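Carboxyl esterase NP (Bacillus subtilis, PDB 4CCW) catalyses the hydrolysis of carboxylic esters to an alcohol and a carboxylate, and belongs to the alpha/beta hydrolase superfamily. Local coordinates at residues Y36-R40 against F41-H45; W110-D113 against V114-L118. One frame throughout, in Å; residues are numbered along the deposited sequence.

Contact 1 (Y36-R40 against F41-H45); sequences YISTR and FGQTH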
loop_
_atom_site.group_PDB
_atom_site.type_symbol
_atom_site.label_atom_id
_atom_site.label_comp_id
_atom_site.label_asym_id
_atom_site.label_seq_id
_atom_site.Cartn_x
_atom_site.Cartn_y
_atom_site.Cartn_z
ATOM N N TYR A 36 -10.546 11.834 -9.279
ATOM C CA TYR A 36 -10.380 12.305 -7.912
ATOM C C TYR A 36 -11.672 12.173 -7.111
ATOM O O TYR A 36 -12.779 12.352 -7.636
ATOM C CB TYR A 36 -9.867 13.748 -7.892
ATOM C CG TYR A 36 -8.411 13.891 -8.285
ATOM C CD1 TYR A 36 -7.397 13.798 -7.326
ATOM C CD2 TYR A 36 -8.040 14.117 -9.614
ATOM C CE1 TYR A 36 -6.064 13.934 -7.679
ATOM C CE2 TYR A 36 -6.700 14.248 -9.974
ATOM C CZ TYR A 36 -5.718 14.161 -9.004
ATOM O OH TYR A 36 -4.379 14.283 -9.340
ATOM N N ILE A 37 -11.502 11.847 -5.836
ATOM C CA ILE A 37 -12.592 11.750 -4.880
ATOM C C ILE A 37 -12.325 12.749 -3.763
ATOM O O ILE A 37 -11.242 12.763 -3.186
ATOM C CB ILE A 37 -12.690 10.322 -4.301
ATOM C CG1 ILE A 37 -13.440 9.415 -5.275
ATOM C CG2 ILE A 37 -13.384 10.315 -2.946
ATOM C CD1 ILE A 37 -13.178 7.949 -5.029
ATOM N N SER A 38 -13.311 13.586 -3.472
ATOM C CA SER A 38 -13.205 14.543 -2.382
ATOM C C SER A 38 -13.407 13.836 -1.044
ATOM O O SER A 38 -14.364 13.088 -0.872
ATOM C CB SER A 38 -14.236 15.663 -2.560
ATOM O OG SER A 38 -14.106 16.634 -1.538
ATOM N N THR A 39 -12.488 14.058 -0.109
ATOM C CA THR A 39 -12.604 13.505 1.246
ATOM C C THR A 39 -12.374 14.649 2.219
ATOM O O THR A 39 -11.950 15.729 1.804
ATOM C CB THR A 39 -11.556 12.404 1.549
ATOM O OG1 THR A 39 -10.262 12.999 1.708
ATOM C CG2 THR A 39 -11.513 11.330 0.452
ATOM N N ARG A 40 -12.638 14.417 3.504
ATOM C CA ARG A 40 -12.494 15.479 4.518
ATOM C C ARG A 40 -11.026 15.868 4.698
ATOM O O ARG A 40 -10.716 16.908 5.294
ATOM C CB ARG A 40 -13.120 15.062 5.859
ATOM C CG ARG A 40 -12.315 14.046 6.661
ATOM C CD ARG A 40 -13.080 13.517 7.863
ATOM N NE ARG A 40 -14.030 12.471 7.485
ATOM C CZ ARG A 40 -14.856 11.869 8.336
ATOM N NH1 ARG A 40 -14.855 12.198 9.627
ATOM N NH2 ARG A 40 -15.684 10.933 7.896
ATOM N N PHE A 41 -10.129 15.017 4.193
ATOM C CA PHE A 41 -8.696 15.302 4.233
ATOM C C PHE A 41 -8.080 15.514 2.851
ATOM O O PHE A 41 -6.857 15.465 2.694
ATOM C CB PHE A 41 -7.946 14.237 5.043
ATOM C CG PHE A 41 -8.372 14.173 6.484
ATOM C CD1 PHE A 41 -8.201 15.267 7.328
ATOM C CD2 PHE A 41 -8.953 13.020 6.995
ATOM C CE1 PHE A 41 -8.607 15.210 8.654
ATOM C CE2 PHE A 41 -9.364 12.955 8.313
ATOM C CZ PHE A 41 -9.186 14.049 9.147
ATOM N N GLY A 42 -8.927 15.779 1.856
ATOM C CA GLY A 42 -8.438 16.269 0.572
ATOM C C GLY A 42 -8.726 15.373 -0.607
ATOM O O GLY A 42 -9.256 14.263 -0.453
ATOM N N GLN A 43 -8.372 15.867 -1.792
ATOM C CA GLN A 43 -8.662 15.166 -3.043
ATOM C C GLN A 43 -7.780 13.936 -3.201
ATOM O O GLN A 43 -6.546 14.026 -3.185
ATOM C CB GLN A 43 -8.501 16.100 -4.247
ATOM C CG GLN A 43 -9.389 17.342 -4.204
ATOM C CD GLN A 43 -10.842 17.060 -4.537
ATOM O OE1 GLN A 43 -11.185 15.991 -5.039
ATOM N NE2 GLN A 43 -11.705 18.032 -4.276
ATOM N N THR A 44 -8.438 12.794 -3.391
ATOM C CA THR A 44 -7.788 11.497 -3.377
ATOM C C THR A 44 -7.851 10.865 -4.766
ATOM O O THR A 44 -8.925 10.709 -5.341
ATOM C CB THR A 44 -8.471 10.589 -2.334
ATOM O OG1 THR A 44 -8.316 11.185 -1.044
ATOM C CG2 THR A 44 -7.864 9.201 -2.308
ATOM N N HIS A 45 -6.684 10.522 -5.297
ATOM C CA HIS A 45 -6.575 9.980 -6.638
ATOM C C HIS A 45 -6.869 8.502 -6.644
ATOM O O HIS A 45 -6.409 7.753 -5.770
ATOM C CB HIS A 45 -5.189 10.289 -7.206
ATOM C CG HIS A 45 -5.052 9.992 -8.675
ATOM N ND1 HIS A 45 -4.500 8.853 -9.135
ATOM C CD2 HIS A 45 -5.426 10.725 -9.793
ATOM C CE1 HIS A 45 -4.528 8.855 -10.483
ATOM N NE2 HIS A 45 -5.090 10.001 -10.882
#
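F41 meets R40 at the tip of a beta hairpin in which strands 32-39 and 42-49 run antiparallel, joined by a type I turn from T39 to G42. The CG of R40 lies over one face of the F41 ring, a CH-pi contact 3.7 Å from CG to the ring centroid. R40 can do this because its chi1 of 75° sets CG between its own N and carbonyl carbon, on the side of the following residue. The backbone N of F41 also donates to T39 OG1. G42 closes the turn through N to T39 O, and with a positive phi it occupies a backbone region that suits glycine. Its carbonyl O accepts from T39 OG1 at 2.7 Å, in the carbonyl plane and on a lone pair, while T39 N makes a longer, bent bond to the same oxygen from above that plane. Q43 folds back at chi2, -76°, which brings its amide alongside S38; OE1 stands 3.6 Å from S38 CA. T44 forms the regular hydrogen-bonded pair with I37: T44 N to I37 O is 2.8 Å, and the return bond from I37 N to T44 O is similar. On the face shared by I37, T39 and T44, the OG1 of T44 touches T39 CG2 and has W110 as its main polar partner. H45 ends the segment in a T-shaped stack with Y36, the planes 68° apart, its CD2 pointing at the tyrosine face and coming 3.5 Å from CZ of Y36.

Contact 2 (W110-D113 against V114-L118); sequences WLLD and VFDNL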
loop_
_atom_site.group_PDB
_atom_site.type_symbol
_atom_site.label_atom_id
_atom_site.label_comp_id
_atom_site.label_asym_id
_atom_site.label_seq_id
_atom_site.Cartn_x
_atom_site.Cartn_y
_atom_site.Cartn_z
ATOM N N TRP A 110 -10.484 9.015 6.650
ATOM C CA TRP A 110 -10.158 9.342 5.256
ATOM C C TRP A 110 -10.646 8.221 4.363
ATOM O O TRP A 110 -11.368 8.444 3.389
ATOM C CB TRP A 110 -8.644 9.586 5.084
ATOM C CG TRP A 110 -8.180 9.431 3.651
ATOM C CD1 TRP A 110 -8.414 10.296 2.583
ATOM C CD2 TRP A 110 -7.436 8.304 3.073
ATOM N NE1 TRP A 110 -7.867 9.806 1.421
ATOM C CE2 TRP A 110 -7.264 8.611 1.646
ATOM C CE3 TRP A 110 -6.892 7.125 3.579
ATOM C CZ2 TRP A 110 -6.594 7.751 0.787
ATOM C CZ3 TRP A 110 -6.222 6.265 2.698
ATOM C CH2 TRP A 110 -6.072 6.577 1.339
ATOM N N LEU A 111 -10.282 6.997 4.719
ATOM C CA LEU A 111 -10.663 5.829 3.933
ATOM C C LEU A 111 -12.176 5.588 3.970
ATOM O O LEU A 111 -12.759 5.148 2.970
ATOM C CB LEU A 111 -9.868 4.606 4.395
ATOM C CG LEU A 111 -9.823 3.365 3.491
ATOM C CD1 LEU A 111 -9.483 3.699 2.043
ATOM C CD2 LEU A 111 -8.826 2.372 4.062
ATOM N N LEU A 112 -12.800 5.867 5.116
ATOM C CA LEU A 112 -14.263 5.849 5.230
ATOM C C LEU A 112 -14.887 6.686 4.111
ATOM O O LEU A 112 -15.725 6.185 3.355
ATOM C CB LEU A 112 -14.717 6.360 6.609
ATOM C CG LEU A 112 -16.228 6.566 6.848
ATOM C CD1 LEU A 112 -16.999 5.265 6.715
ATOM C CD2 LEU A 112 -16.496 7.191 8.214
ATOM N N ASP A 113 -14.459 7.948 4.004
ATOM C CA ASP A 113 -14.907 8.853 2.942
ATOM C C ASP A 113 -14.734 8.276 1.535
ATOM O O ASP A 113 -15.629 8.376 0.701
ATOM C CB ASP A 113 -14.155 10.187 3.015
ATOM C CG ASP A 113 -14.497 10.999 4.252
ATOM O OD1 ASP A 113 -15.442 10.651 4.991
ATOM O OD2 ASP A 113 -13.807 12.011 4.474
ATOM N N VAL A 114 -13.565 7.716 1.265
ATOM C CA VAL A 114 -13.303 7.064 -0.018
ATOM C C VAL A 114 -14.348 5.970 -0.298
ATOM O O VAL A 114 -14.965 5.951 -1.370
ATOM C CB VAL A 114 -11.883 6.458 -0.051
ATOM C CG1 VAL A 114 -11.680 5.629 -1.309
ATOM C CG2 VAL A 114 -10.829 7.554 0.051
ATOM N N PHE A 115 -14.547 5.073 0.675
ATOM C CA PHE A 115 -15.545 4.006 0.565
ATOM C C PHE A 115 -16.931 4.590 0.291
ATOM O O PHE A 115 -17.590 4.198 -0.671
ATOM C CB PHE A 115 -15.588 3.180 1.856
ATOM C CG PHE A 115 -14.630 2.012 1.893
ATOM C CD1 PHE A 115 -13.256 2.187 1.725
ATOM C CD2 PHE A 115 -15.105 0.735 2.174
ATOM C CE1 PHE A 115 -12.385 1.102 1.779
ATOM C CE2 PHE A 115 -14.238 -0.357 2.234
ATOM C CZ PHE A 115 -12.872 -0.168 2.052
ATOM N N ASP A 116 -17.359 5.539 1.130
ATOM C CA ASP A 116 -18.686 6.155 0.987
ATOM C C ASP A 116 -18.872 6.806 -0.390
ATOM O O ASP A 116 -19.920 6.647 -1.033
ATOM C CB ASP A 116 -18.941 7.179 2.106
ATOM C CG ASP A 116 -19.073 6.540 3.485
ATOM O OD1 ASP A 116 -19.274 5.304 3.591
ATOM O OD2 ASP A 116 -18.992 7.287 4.483
ATOM N N ASN A 117 -17.845 7.528 -0.837
ATOM C CA ASN A 117 -17.869 8.241 -2.111
ATOM C C ASN A 117 -17.804 7.366 -3.357
ATOM O O ASN A 117 -18.208 7.794 -4.448
ATOM C CB ASN A 117 -16.774 9.306 -2.136
ATOM C CG ASN A 117 -16.980 10.365 -1.068
ATOM O OD1 ASN A 117 -17.957 10.321 -0.318
ATOM N ND2 ASN A 117 -16.071 11.319 -0.994
ATOM N N LEU A 118 -17.299 6.147 -3.191
ATOM C CA LEU A 118 -17.310 5.141 -4.250
ATOM C C LEU A 118 -18.565 4.279 -4.179
ATOM O O LEU A 118 -18.800 3.433 -5.048
ATOM C CB LEU A 118 -16.058 4.259 -4.162
ATOM C CG LEU A 118 -14.749 4.882 -4.660
ATOM C CD1 LEU A 118 -13.532 4.089 -4.199
ATOM C CD2 LEU A 118 -14.770 5.027 -6.179
HETATM O O HOH W 1 -18.304 9.729 4.651
#
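L111 and F115, one helical turn apart on helix 104-118, pack obliquely against each other, and F115 can be traced outward atom by atom. Its CB rests on the backbone, 3.4 Å from L112 O and a little farther from L111 O. CG stays close to L111 O, and CD1 approaches that oxygen more closely still, at 3.3 Å. CE1 then leaves the backbone for the leucine branch, 3.8 Å from L111 CG and nearly as close to L111 CD1. L111 reaches this position with CG anti to its N, chi1 -164°. The shared oxygen also accepts from F115 N at 2.9 Å, with a nearly straight N-H...O angle of 173°, one of four successive i to i+4 bonds that define the alpha helix here. On a neighbouring side, V114 CG2 sits over one face of the W110 indole, four residues back. On the polar side a water donates to D113 OD1 at 3.0 Å; its leg to D116 OD2 is too short to trust. Repulsion between these carboxylates is probably eased by R40, which pairs with D113, and R145, which pairs with D116. This helix flanks the sheet of the alpha/beta hydrolase fold, packing on one face over the hairpin and its neighbours: F115 and L111 touch M125 of strand 123-128, F115 also meets F138 on helix 130-141, W110 and V114 contact V86 of strand 82-86, and W110 and D113 reach T39 on strand 32-39.

From the N terminus, the chain first makes contact 1, where the T39-G42 turn closes the hairpin of strands 32-39 and 42-49. It then runs through strands 56-60 and 82-86 before entering helix 104-118, which holds contact 2. Both contacts are local and stand in series, neither nesting nor crossing, yet their centres are about 9 Å apart in space. Two polar ties join them: T44 OG1 to W110 NE1, a probable hydrogen bond of 2.9 Å, and a salt bridge from R40 NH2 to D113 OD1. These fasten the hairpin to the helix, which also packs on strands 82-86 and 123-128 of the same mixed sheet.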